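Local coordinates for particle-associated lyase (Acinetobacter bacteriophage AP22, PDB 4Y9V), which binds the capsular saccharide of Acinetobacter baumannii and, as the phage's trimeric tailspike lyase, probably degrades it, at residues F355-N364 and E380-N391; V419-N427 and V455-C463. All coordinates share one frame; numbering follows the deposited sequence. Where two conformers were deposited one is given.

How the interactions relate
Interactions 1 and 2 lie in series along the chain, inside the pectin lyase-like part of the tailspike, with centres about 13 Å apart. Both pair strands of neighbouring turns in the parallel beta-helix: 360-363 with 384-389 in interaction 1, 417-422 with 453-458 and 424-427 with 461-463 in interaction 2. Strands 384-389 and 417-422 are themselves neighbours, joined by probable backbone bonds from L388 N to K420 O and from N390 N to D422 O, so one run of parallel strands passes through both contacts. Each contact also meets the second subunit, which means that these stacked turns build both the core of one chain and part of the trimer interface.

Interaction 1. Residues F355-N364 and E380-N391; sequences FGAGDNEYSN and EPRGGEFKLTNN. Unlike the reference sequence in segment 380-391: E380 (reference Lys). With EDO (1,2-ethanediol), chain D.
F355, from the loop leading into strand 360-363, receives on its ring face the edge of F386 from strand 384-389, the planes 72° apart; the two strands are parallel neighbours in successive turns of the beta-helix. The rings slide past each other in opposite senses, and F386 CD2 comes within 3.6 Å of F355 CG over that face, toward the rim. On the same interior side of the sheet, L388 CD2 packs against F355 CE1, while V376, I378 and L417 fill in around the two aromatics. G358 CA sits over a face of the F386 ring, a CH-pi contact at 3.9 Å from the centroid.

The opposite side of the sheet is polar. E361 has CG anti to its backbone N (chi1 -179°) and an extended chain, which carries OE2 past K387 CB to T389; T389 OG1 donates to the anti side of E361 OE2 at 2.7 Å. E361 OE1 reaches K387 NZ through a water, and that amine also bonds N390 OD1 of the second subunit.

At the start of the pair, D359 OD1 takes the E385 N-H almost straight, at 174°, from above the carboxylate plane. A357 O accepts from both R382 N and G383 N. At the far end Y362 O is likewise doubly held: T389 N approaches in the carbonyl plane, whereas N391 ND2 donates at 3.0 Å from well above it.

Interaction 2. Residues V419-N427 and V455-C463; sequences VKLDGGCIN and VHITGGVSC
H456 N donates to V419 O, the first of four backbone bonds in the opening ladder between V419-N427 and V455-C463. L421 N to H456 O and T458 N to L421 O follow; the last bond of this run, G423 N to T458 O, is 2.9 Å long. After the corner a second ladder takes over with S462 N to G424 O and I426 N to S462 O, the register displaced by one residue. CA-H...O contacts, such as I457 CA to L421 O, fill in between.

These are adjacent turns of a right-handed parallel beta-helix, as in pectate lyases, and the apolar contacts belong to its interior. V461 CG2, the methyl anti to its backbone N, touches I426 CD1 at 3.7 Å and, in one of the two L421 conformers, L421 CD2 at 3.9 Å; there the L421 and V461 side chains cross at about a right angle. W471 covers I426, V461 and C463, while I436 packs on L421 and I426.

Polar side chains occupy the other side of the sheet. In one of two K420 conformers, K420 and H456 run alongside, pointing the same way, and K420 NZ makes a weak hydrogen bond to G460 O of the second subunit. D422 stands beside T458 in the same manner, its OD1 3.8 Å from T458 CG2, while T458 OG1 is hydrogen-bonded to D492 OD1. A water bridges I426 O and S462 OG, 2.8 Å from the hydroxyl.

Interaction 1. Residues F355-N364 and E380-N391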
loop_
_atom_site.group_PDB
_atom_site.type_symbol
_atom_site.label_atom_id
_atom_site.label_comp_id
_atom_site.label_asym_id
_atom_site.label_seq_id
_atom_site.Cartn_x
_atom_site.Cartn_y
_atom_site.Cartn_z
ATOM N N PHE A 355 -4.861 19.047 1.722
ATOM C CA PHE A 355 -3.741 18.381 1.012
ATOM C C PHE A 355 -2.360 18.961 1.247
ATOM O O PHE A 355 -1.402 18.486 0.647
ATOM C CB PHE A 355 -4.038 18.307 -0.493
ATOM C CG PHE A 355 -3.787 16.987 -1.154
ATOM C CD1 PHE A 355 -4.435 16.710 -2.359
ATOM C CD2 PHE A 355 -2.903 16.027 -0.656
ATOM C CE1 PHE A 355 -4.206 15.517 -3.039
ATOM C CE2 PHE A 355 -2.692 14.846 -1.320
ATOM C CZ PHE A 355 -3.327 14.580 -2.518
ATOM N N GLY A 356 -2.238 19.971 2.111
ATOM C CA GLY A 356 -0.935 20.450 2.495
ATOM C C GLY A 356 -0.159 21.131 1.381
ATOM O O GLY A 356 -0.684 21.646 0.410
ATOM N N ALA A 357 1.175 21.172 1.580
ATOM C CA ALA A 357 2.051 21.947 0.729
ATOM C C ALA A 357 2.331 21.295 -0.629
ATOM O O ALA A 357 2.478 22.005 -1.630
ATOM C CB ALA A 357 3.389 22.162 1.427
ATOM N N GLY A 358 2.437 19.962 -0.639
ATOM C CA GLY A 358 2.801 19.195 -1.819
ATOM C C GLY A 358 3.675 18.008 -1.451
ATOM O O GLY A 358 4.122 17.833 -0.322
ATOM N N ASP A 359 3.922 17.178 -2.485
ATOM C CA ASP A 359 4.534 15.874 -2.294
ATOM C C ASP A 359 3.834 15.075 -1.216
ATOM O O ASP A 359 4.442 14.439 -0.358
ATOM C CB ASP A 359 6.046 15.979 -2.091
ATOM C CG ASP A 359 6.760 16.456 -3.358
ATOM O OD1 ASP A 359 6.242 16.263 -4.482
ATOM O OD2 ASP A 359 7.877 16.952 -3.183
ATOM N N ASN A 360 2.483 15.093 -1.285
ATOM C CA ASN A 360 1.608 14.433 -0.330
ATOM C C ASN A 360 0.691 13.465 -1.064
ATOM O O ASN A 360 0.511 13.568 -2.279
ATOM C CB ASN A 360 0.783 15.454 0.452
ATOM C CG ASN A 360 1.633 16.318 1.366
ATOM O OD1 ASN A 360 2.611 15.846 1.961
ATOM N ND2 ASN A 360 1.271 17.592 1.484
ATOM N N GLU A 361 0.076 12.557 -0.301
ATOM C CA GLU A 361 -0.776 11.524 -0.904
ATOM C C GLU A 361 -1.922 11.140 0.011
ATOM O O GLU A 361 -1.752 11.017 1.227
ATOM C CB GLU A 361 0.080 10.279 -1.218
ATOM C CG GLU A 361 -0.662 9.123 -1.880
ATOM C CD GLU A 361 0.260 8.045 -2.446
ATOM O OE1 GLU A 361 1.375 7.880 -1.900
ATOM O OE2 GLU A 361 -0.156 7.360 -3.396
ATOM N N TYR A 362 -3.081 10.916 -0.602
ATOM C CA TYR A 362 -4.147 10.083 -0.030
ATOM C C TYR A 362 -4.255 8.856 -0.935
ATOM O O TYR A 362 -4.461 9.024 -2.153
ATOM C CB TYR A 362 -5.518 10.769 0.048
ATOM C CG TYR A 362 -5.595 11.880 1.079
ATOM C CD1 TYR A 362 -5.111 13.153 0.818
ATOM C CD2 TYR A 362 -6.140 11.636 2.324
ATOM C CE1 TYR A 362 -5.182 14.152 1.768
ATOM C CE2 TYR A 362 -6.223 12.636 3.286
ATOM C CZ TYR A 362 -5.719 13.905 3.013
ATOM O OH TYR A 362 -5.820 14.839 3.996
ATOM N N SER A 363 -4.100 7.667 -0.377
ATOM C CA SER A 363 -4.167 6.432 -1.160
ATOM C C SER A 363 -5.086 5.438 -0.470
ATOM O O SER A 363 -5.081 5.311 0.750
ATOM C CB SER A 363 -2.779 5.825 -1.358
ATOM O OG SER A 363 -2.095 5.644 -0.129
ATOM N N ASN A 364 -5.860 4.715 -1.283
ATOM C CA ASN A 364 -6.698 3.640 -0.756
ATOM C C ASN A 364 -7.646 4.141 0.349
ATOM O O ASN A 364 -7.997 3.341 1.234
ATOM C CB ASN A 364 -5.849 2.467 -0.249
ATOM C CG ASN A 364 -4.952 1.953 -1.355
ATOM O OD1 ASN A 364 -5.426 1.555 -2.401
ATOM N ND2 ASN A 364 -3.643 2.023 -1.089
ATOM N N GLU A 380 -3.448 25.579 0.429
ATOM C CA GLU A 380 -2.180 26.259 0.719
ATOM C C GLU A 380 -1.060 25.616 -0.117
ATOM O O GLU A 380 -0.051 25.165 0.435
ATOM C CB GLU A 380 -1.858 26.247 2.221
ATOM C CG GLU A 380 -2.869 27.025 3.052
ATOM C CD GLU A 380 -2.467 27.205 4.520
ATOM O OE1 GLU A 380 -1.947 26.254 5.126
ATOM O OE2 GLU A 380 -2.671 28.317 5.056
ATOM N N PRO A 381 -1.210 25.527 -1.449
ATOM C CA PRO A 381 -0.210 24.812 -2.218
ATOM C C PRO A 381 1.120 25.546 -2.331
ATOM O O PRO A 381 1.180 26.734 -2.635
ATOM C CB PRO A 381 -0.841 24.695 -3.625
ATOM C CG PRO A 381 -1.811 25.854 -3.691
ATOM C CD PRO A 381 -2.332 25.989 -2.269
ATOM N N ARG A 382 2.193 24.789 -2.161
ATOM C CA ARG A 382 3.568 25.253 -2.363
ATOM C C ARG A 382 4.171 24.720 -3.640
ATOM O O ARG A 382 4.903 25.442 -4.349
ATOM C CB ARG A 382 4.400 24.866 -1.139
ATOM C CG ARG A 382 5.844 25.301 -1.202
ATOM C CD ARG A 382 6.539 24.923 0.105
ATOM N NE ARG A 382 7.943 25.258 0.146
ATOM C CZ ARG A 382 8.896 24.500 -0.232
ATOM N NH1 ARG A 382 8.654 23.329 -0.851
ATOM N NH2 ARG A 382 10.135 24.892 -0.099
ATOM N N GLY A 383 3.904 23.458 -3.968
ATOM C CA GLY A 383 4.423 22.856 -5.166
ATOM C C GLY A 383 4.738 21.388 -4.922
ATOM O O GLY A 383 4.756 20.928 -3.782
ATOM N N GLY A 384 5.000 20.677 -5.988
ATOM C CA GLY A 384 5.215 19.250 -5.941
ATOM C C GLY A 384 3.963 18.483 -6.326
ATOM O O GLY A 384 3.042 19.029 -6.932
ATOM N N GLU A 385 3.964 17.186 -5.979
ATOM C CA GLU A 385 2.909 16.282 -6.400
ATOM C C GLU A 385 1.830 16.147 -5.329
ATOM O O GLU A 385 2.101 16.081 -4.133
ATOM C CB GLU A 385 3.433 14.867 -6.688
ATOM C CG GLU A 385 4.335 14.793 -7.883
ATOM C CD GLU A 385 4.721 13.428 -8.416
ATOM O OE1 GLU A 385 4.755 12.475 -7.645
ATOM O OE2 GLU A 385 4.919 13.340 -9.656
ATOM N N PHE A 386 0.607 16.069 -5.801
ATOM C CA PHE A 386 -0.571 15.810 -4.973
ATOM C C PHE A 386 -1.177 14.503 -5.514
ATOM O O PHE A 386 -1.830 14.524 -6.563
ATOM C CB PHE A 386 -1.528 16.961 -5.031
ATOM C CG PHE A 386 -0.975 18.219 -4.414
ATOM C CD1 PHE A 386 -0.221 19.136 -5.165
ATOM C CD2 PHE A 386 -1.201 18.518 -3.082
ATOM C CE1 PHE A 386 0.248 20.276 -4.574
ATOM C CE2 PHE A 386 -0.728 19.669 -2.486
ATOM C CZ PHE A 386 -0.009 20.563 -3.232
ATOM N N LYS A 387 -0.880 13.403 -4.853
ATOM C CA LYS A 387 -1.189 12.071 -5.369
ATOM C C LYS A 387 -2.466 11.534 -4.727
ATOM O O LYS A 387 -2.589 11.497 -3.497
ATOM C CB LYS A 387 -0.048 11.098 -5.071
ATOM C CG LYS A 387 1.262 11.420 -5.743
ATOM C CD LYS A 387 2.436 10.559 -5.332
ATOM C CE LYS A 387 2.345 9.194 -5.832
ATOM N NZ LYS A 387 3.517 8.276 -5.843
ATOM N N LEU A 388 -3.398 11.106 -5.564
ATOM C CA LEU A 388 -4.670 10.540 -5.133
ATOM C C LEU A 388 -4.781 9.154 -5.775
ATOM O O LEU A 388 -5.190 9.032 -6.923
ATOM C CB LEU A 388 -5.810 11.439 -5.550
ATOM C CG LEU A 388 -5.880 12.781 -4.819
ATOM C CD1 LEU A 388 -6.895 13.684 -5.458
ATOM C CD2 LEU A 388 -6.199 12.573 -3.331
ATOM N N THR A 389 -4.380 8.123 -5.025
ATOM C CA THR A 389 -4.107 6.828 -5.602
ATOM C C THR A 389 -5.150 5.825 -5.123
ATOM O O THR A 389 -5.172 5.448 -3.942
ATOM C CB THR A 389 -2.700 6.370 -5.247
ATOM O OG1 THR A 389 -1.810 7.445 -5.508
ATOM C CG2 THR A 389 -2.309 5.137 -6.048
ATOM N N ASN A 390 -6.028 5.375 -6.021
ATOM C CA ASN A 390 -6.941 4.283 -5.694
ATOM C C ASN A 390 -7.871 4.599 -4.533
ATOM O O ASN A 390 -8.218 3.694 -3.753
ATOM C CB ASN A 390 -6.210 2.974 -5.523
ATOM C CG ASN A 390 -6.959 1.850 -6.171
ATOM O OD1 ASN A 390 -8.123 1.968 -6.528
ATOM N ND2 ASN A 390 -6.297 0.729 -6.289
ATOM N N ASN A 391 -8.338 5.848 -4.422
ATOM C CA ASN A 391 -9.328 6.180 -3.402
ATOM C C ASN A 391 -10.744 5.873 -3.903
ATOM O O ASN A 391 -10.991 5.800 -5.104
ATOM C CB ASN A 391 -9.237 7.662 -3.025
ATOM C CG ASN A 391 -7.877 8.027 -2.487
ATOM O OD1 ASN A 391 -7.328 7.381 -1.584
ATOM N ND2 ASN A 391 -7.298 9.097 -3.046
HETATM C C1 EDO D . 6.126 20.902 -0.907
HETATM O O1 EDO D . 6.161 22.078 -1.601
HETATM C C2 EDO D . 7.046 19.859 -1.453
HETATM O O2 EDO D . 8.393 20.202 -1.184
HETATM O O HOH W 1 -3.223 22.778 0.726
HETATM O O HOH W 2 6.760 13.485 -5.545
HETATM O O HOH W 3 3.445 6.866 -3.376
#

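Interaction 2. Residues V419-N427 and V455-C463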
loop_
_atom_site.group_PDB
_atom_site.type_symbol
_atom_site.label_atom_id
_atom_site.label_comp_id
_atom_site.label_asym_id
_atom_site.label_seq_id
_atom_site.Cartn_x
_atom_site.Cartn_y
_atom_site.Cartn_z
ATOM N N VAL A 419 -1.166 17.462 -9.964
ATOM C CA VAL A 419 -2.190 16.597 -9.373
ATOM C C VAL A 419 -2.180 15.274 -10.130
ATOM O O VAL A 419 -2.359 15.317 -11.362
ATOM C CB VAL A 419 -3.590 17.224 -9.425
ATOM C CG1 VAL A 419 -4.627 16.254 -8.856
ATOM C CG2 VAL A 419 -3.629 18.550 -8.693
ATOM N N LYS A 420 -2.020 14.183 -9.418
ATOM C CA LYS A 420 -1.895 12.853 -10.025
ATOM C C LYS A 420 -2.961 11.933 -9.423
ATOM O O LYS A 420 -2.783 11.414 -8.333
ATOM C CB LYS A 420 -0.499 12.259 -9.835
ATOM C CG LYS A 420 -0.155 11.108 -10.754
ATOM C CD LYS A 420 1.345 10.730 -10.779
ATOM C CE LYS A 420 1.654 9.726 -11.847
ATOM N NZ LYS A 420 3.118 9.439 -11.841
ATOM N N LEU A 421 -4.090 11.767 -10.148
ATOM C CA LEU A 421 -5.227 10.957 -9.700
ATOM C C LEU A 421 -5.146 9.668 -10.513
ATOM O O LEU A 421 -5.354 9.679 -11.714
ATOM C CB LEU A 421 -6.521 11.740 -9.905
ATOM C CG LEU A 421 -7.758 11.173 -9.199
ATOM C CD1 LEU A 421 -8.895 12.204 -9.327
ATOM C CD2 LEU A 421 -8.223 9.824 -9.724
ATOM N N ASP A 422 -4.771 8.596 -9.820
ATOM C CA ASP A 422 -4.416 7.315 -10.428
ATOM C C ASP A 422 -5.326 6.239 -9.856
ATOM O O ASP A 422 -5.140 5.802 -8.720
ATOM C CB ASP A 422 -2.960 7.020 -10.149
ATOM C CG ASP A 422 -2.405 5.762 -10.686
ATOM O OD1 ASP A 422 -3.051 5.112 -11.515
ATOM O OD2 ASP A 422 -1.252 5.392 -10.237
ATOM N N GLY A 423 -6.320 5.833 -10.634
ATOM C CA GLY A 423 -7.242 4.822 -10.229
ATOM C C GLY A 423 -8.267 5.312 -9.203
ATOM O O GLY A 423 -8.274 6.438 -8.774
ATOM N N GLY A 424 -9.135 4.379 -8.822
ATOM C CA GLY A 424 -10.133 4.571 -7.808
ATOM C C GLY A 424 -11.545 4.576 -8.383
ATOM O O GLY A 424 -11.788 4.205 -9.539
ATOM N N CYS A 425 -12.486 4.969 -7.517
ATOM C CA CYS A 425 -13.911 4.857 -7.774
ATOM C C CYS A 425 -14.603 6.132 -7.275
ATOM O O CYS A 425 -14.577 6.412 -6.079
ATOM C CB CYS A 425 -14.448 3.631 -7.054
ATOM S SG CYS A 425 -16.213 3.411 -7.295
ATOM N N ILE A 426 -15.215 6.873 -8.194
ATOM C CA ILE A 426 -15.876 8.109 -7.878
ATOM C C ILE A 426 -17.391 7.848 -7.947
ATOM O O ILE A 426 -17.916 7.546 -9.015
ATOM C CB ILE A 426 -15.474 9.241 -8.855
ATOM C CG1 ILE A 426 -13.953 9.438 -8.909
ATOM C CG2 ILE A 426 -16.206 10.523 -8.476
ATOM C CD1 ILE A 426 -13.482 10.235 -10.088
ATOM N N ASN A 427 -18.057 7.955 -6.799
ATOM C CA ASN A 427 -19.462 7.661 -6.667
ATOM C C ASN A 427 -20.283 8.927 -6.525
ATOM O O ASN A 427 -19.905 9.838 -5.776
ATOM C CB ASN A 427 -19.731 6.842 -5.392
ATOM C CG ASN A 427 -19.109 5.506 -5.436
ATOM O OD1 ASN A 427 -19.594 4.612 -6.122
ATOM N ND2 ASN A 427 -18.077 5.289 -4.699
ATOM N N VAL A 455 -1.692 18.150 -14.601
ATOM C CA VAL A 455 -2.724 17.255 -14.086
ATOM C C VAL A 455 -2.609 15.943 -14.827
ATOM O O VAL A 455 -2.447 15.928 -16.050
ATOM C CB VAL A 455 -4.154 17.862 -14.267
ATOM C CG1 VAL A 455 -5.218 16.872 -13.825
ATOM C CG2 VAL A 455 -4.280 19.179 -13.512
ATOM N N HIS A 456 -2.662 14.830 -14.086
ATOM C CA HIS A 456 -2.469 13.484 -14.644
ATOM C C HIS A 456 -3.539 12.607 -14.052
ATOM O O HIS A 456 -3.499 12.312 -12.847
ATOM C CB HIS A 456 -1.043 13.028 -14.309
ATOM C CG HIS A 456 -0.584 11.766 -14.982
ATOM N ND1 HIS A 456 0.740 11.422 -14.917
ATOM C CD2 HIS A 456 -1.216 10.869 -15.756
ATOM C CE1 HIS A 456 0.878 10.307 -15.614
ATOM N NE2 HIS A 456 -0.286 9.921 -16.140
ATOM N N ILE A 457 -4.527 12.215 -14.854
ATOM C CA ILE A 457 -5.658 11.401 -14.442
ATOM C C ILE A 457 -5.630 10.117 -15.282
ATOM O O ILE A 457 -5.643 10.169 -16.497
ATOM C CB ILE A 457 -7.011 12.123 -14.608
ATOM C CG1 ILE A 457 -7.032 13.473 -13.932
ATOM C CG2 ILE A 457 -8.115 11.224 -14.119
ATOM C CD1 ILE A 457 -8.314 14.266 -14.106
ATOM N N THR A 458 -5.505 8.981 -14.588
ATOM C CA THR A 458 -5.156 7.746 -15.258
ATOM C C THR A 458 -5.583 6.553 -14.404
ATOM O O THR A 458 -6.267 6.706 -13.385
ATOM C CB THR A 458 -3.634 7.772 -15.563
ATOM O OG1 THR A 458 -3.324 6.730 -16.486
ATOM C CG2 THR A 458 -2.768 7.664 -14.327
ATOM N N GLY A 459 -5.148 5.355 -14.804
ATOM C CA GLY A 459 -5.300 4.208 -13.936
ATOM C C GLY A 459 -6.653 3.578 -13.897
ATOM O O GLY A 459 -6.956 2.806 -12.990
ATOM N N GLY A 460 -7.528 3.920 -14.870
ATOM C CA GLY A 460 -8.824 3.268 -14.920
ATOM C C GLY A 460 -9.771 3.719 -13.836
ATOM O O GLY A 460 -10.674 2.969 -13.455
ATOM N N VAL A 461 -9.602 4.938 -13.352
ATOM C CA VAL A 461 -10.535 5.518 -12.407
ATOM C C VAL A 461 -11.929 5.544 -13.024
ATOM O O VAL A 461 -12.102 5.957 -14.185
ATOM C CB VAL A 461 -10.075 6.912 -11.959
ATOM C CG1 VAL A 461 -9.840 7.891 -13.114
ATOM C CG2 VAL A 461 -11.065 7.507 -10.941
ATOM N N SER A 462 -12.916 5.121 -12.251
ATOM C CA SER A 462 -14.293 5.064 -12.700
ATOM C C SER A 462 -15.106 6.170 -12.042
ATOM O O SER A 462 -14.790 6.680 -10.962
ATOM C CB SER A 462 -14.930 3.725 -12.390
ATOM O OG SER A 462 -15.052 3.525 -10.973
ATOM N N CYS A 463 -16.195 6.552 -12.707
ATOM C CA CYS A 463 -17.095 7.570 -12.214
ATOM C C CYS A 463 -18.491 7.196 -12.651
ATOM O O CYS A 463 -18.734 7.017 -13.856
ATOM C CB CYS A 463 -16.703 8.933 -12.838
ATOM S SG CYS A 463 -17.869 10.273 -12.520
HETATM O O HOH W 4 -8.344 1.751 -9.961
HETATM O O HOH W 5 -17.472 4.770 -10.216
#